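Local coordinates for protein polyketide biosynthesis cytochrome P450 PksS (Bacillus subtilis, PDB 4YZR) that takes part in biosynthesis of the antibiotic bacillaene as a heme-dependent cytochrome P450 monooxygenase acting on dihydrobacillaene, at residues H99-L102 and R103-H107. Residues are numbered along the deposited sequence; the frame is centred on the assembly and turned at random.
Sequences HTRL and RSLVH. With HEM (protoporphyrin IX containing Fe), chain C.
H99 and R103, one helical turn apart on helix 98-106, run side by side in the same direction and converge on a single carboxylate oxygen of the heme, O2D of the propionate on pyrrole ring D. The imidazole meets it edge-on: H99 NE2 lies 2.7 Å from HEM O2D, and the N-H points almost straight at it (176°). R103 NH1 comes equally close to HEM O2D, 2.7 Å, on a more bent path (148°), with the oxygen at the guanidinium edge. The ring and guanidinium planes stand 58° apart, and R103 CD comes obliquely to the imidazole, 3.9 Å from H99 CE1. In both side chains CG is anti to the backbone N, beside the carbonyl carbon, which sends them off the helix in the same direction, and a bend at chi2 of R103 carries its chain on toward the porphyrin. This is the propionate-binding His-x-x-x-Arg pair of the P450 C helix; R103 NH1 also bonds F351 O, beside C352, the probable axial iron ligand. The two donors would be expected to stabilise the carboxylate's negative charge. On another side of the helix, S104 OG turns back to donate to R101 O at 2.7 Å, approaching from the same face of the carbonyl as L105 N. L105 CD1 lies over one face of the R101 guanidinium, displaced toward its rim; the polar end of R101 is engaged by S224 and, through a salt bridge, E230.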
# COMPACT_ATOMS: atom_id res chain seq x y z
N HIS A 99 12.11 10.20 13.20
CA HIS A 99 10.85 10.00 12.45
C HIS A 99 9.95 11.18 12.68
O HIS A 99 9.26 11.64 11.71
CB HIS A 99 10.21 8.76 12.93
CG HIS A 99 8.81 8.63 12.40
ND1 HIS A 99 7.75 9.06 13.10
CD2 HIS A 99 8.34 8.15 11.20
CE1 HIS A 99 6.63 8.87 12.37
NE2 HIS A 99 7.01 8.33 11.24
N THR A 100 9.85 11.74 13.86
CA THR A 100 8.92 12.75 14.18
C THR A 100 9.15 14.00 13.36
O THR A 100 8.20 14.62 12.82
CB THR A 100 9.02 13.10 15.71
OG1 THR A 100 9.02 11.86 16.40
CG2 THR A 100 7.93 13.96 16.14
N ARG A 101 10.38 14.36 13.22
CA ARG A 101 10.75 15.53 12.42
C ARG A 101 10.36 15.28 10.94
O ARG A 101 9.83 16.19 10.30
CB ARG A 101 12.26 15.79 12.58
CG ARG A 101 12.79 16.71 11.55
CD ARG A 101 14.25 17.09 11.74
NE ARG A 101 14.75 17.77 10.55
CZ ARG A 101 15.21 17.14 9.46
NH1 ARG A 101 15.26 15.82 9.43
NH2 ARG A 101 15.57 17.81 8.38
N LEU A 102 10.80 14.15 10.38
CA LEU A 102 10.48 13.89 8.97
C LEU A 102 8.96 13.88 8.74
O LEU A 102 8.49 14.51 7.79
CB LEU A 102 11.09 12.57 8.55
CG LEU A 102 12.58 12.52 8.58
CD1 LEU A 102 13.07 11.11 8.25
CD2 LEU A 102 13.21 13.44 7.51
N ARG A 103 8.20 13.31 9.61
CA ARG A 103 6.76 13.25 9.43
C ARG A 103 6.21 14.64 9.49
O ARG A 103 5.29 14.96 8.71
CB ARG A 103 6.11 12.32 10.39
CG ARG A 103 4.64 12.11 9.98
CD ARG A 103 4.10 10.79 10.14
NE ARG A 103 2.67 10.75 9.80
CZ ARG A 103 2.02 9.61 9.59
NH1 ARG A 103 2.68 8.51 9.48
NH2 ARG A 103 0.72 9.67 9.44
N SER A 104 6.72 15.54 10.37
CA SER A 104 6.14 16.88 10.49
C SER A 104 6.43 17.72 9.29
O SER A 104 5.62 18.61 8.98
CB SER A 104 6.78 17.60 11.68
OG SER A 104 8.16 18.01 11.40
N LEU A 105 7.42 17.43 8.52
CA LEU A 105 7.80 18.13 7.32
C LEU A 105 6.94 17.72 6.11
O LEU A 105 6.90 18.44 5.09
CB LEU A 105 9.27 17.97 7.02
CG LEU A 105 10.18 18.88 7.88
CD1 LEU A 105 11.53 18.36 7.96
CD2 LEU A 105 10.18 20.30 7.34
N VAL A 106 6.35 16.54 6.11
CA VAL A 106 5.46 16.16 5.02
C VAL A 106 4.07 16.22 5.43
O VAL A 106 3.22 16.26 4.50
CB VAL A 106 5.89 14.81 4.47
CG1 VAL A 106 5.79 13.73 5.46
CG2 VAL A 106 5.14 14.39 3.18
N HIS A 107 3.73 16.17 6.69
CA HIS A 107 2.37 16.07 7.18
C HIS A 107 1.32 16.94 6.54
O HIS A 107 0.24 16.51 6.26
CB HIS A 107 2.41 16.35 8.70
CG HIS A 107 1.09 16.52 9.36
ND1 HIS A 107 0.56 17.74 9.70
CD2 HIS A 107 0.25 15.60 9.87
CE1 HIS A 107 -0.59 17.56 10.31
NE2 HIS A 107 -0.80 16.27 10.45
CHA HEM C . 2.83 3.68 5.64
CHB HEM C . -0.66 0.91 3.77
CHC HEM C . -1.35 4.19 0.24
CHD HEM C . 2.23 6.82 2.06
C1A HEM C . 1.96 2.63 5.44
C2A HEM C . 1.77 1.44 6.27
C3A HEM C . 0.86 0.67 5.71
C4A HEM C . 0.35 1.38 4.54
CMA HEM C . 0.43 -0.68 6.14
CAA HEM C . 2.62 1.10 7.50
CBA HEM C . 3.80 0.30 7.17
CGA HEM C . 4.74 -0.17 8.35
O1A HEM C . 5.64 -1.00 7.97
O2A HEM C . 4.44 0.26 9.40
C1B HEM C . -1.15 1.56 2.63
C2B HEM C . -2.24 1.13 1.82
C3B HEM C . -2.46 2.01 0.82
C4B HEM C . -1.46 3.06 1.02
CMB HEM C . -2.97 -0.10 2.11
CAB HEM C . -3.42 2.05 -0.27
CBB HEM C . -4.52 1.37 -0.22
C1C HEM C . -0.48 5.24 0.40
C2C HEM C . -0.34 6.39 -0.39
C3C HEM C . 0.70 7.17 0.13
C4C HEM C . 1.21 6.43 1.24
CMC HEM C . -1.32 6.72 -1.48
CAC HEM C . 1.20 8.45 -0.34
CBC HEM C . 1.13 8.85 -1.55
C1D HEM C . 2.74 6.22 3.18
C2D HEM C . 3.86 6.70 3.94
C3D HEM C . 4.01 5.81 4.97
C4D HEM C . 2.96 4.78 4.84
CMD HEM C . 4.64 7.98 3.70
CAD HEM C . 5.01 5.86 6.09
CBD HEM C . 4.51 6.62 7.28
CGD HEM C . 5.53 6.81 8.44
O1D HEM C . 6.51 6.05 8.43
O2D HEM C . 5.23 7.66 9.30
NA HEM C . 1.02 2.58 4.46
NB HEM C . -0.73 2.77 2.14
NC HEM C . 0.46 5.29 1.40
ND HEM C . 2.21 5.06 3.70
FE HEM C . 0.71 3.97 2.97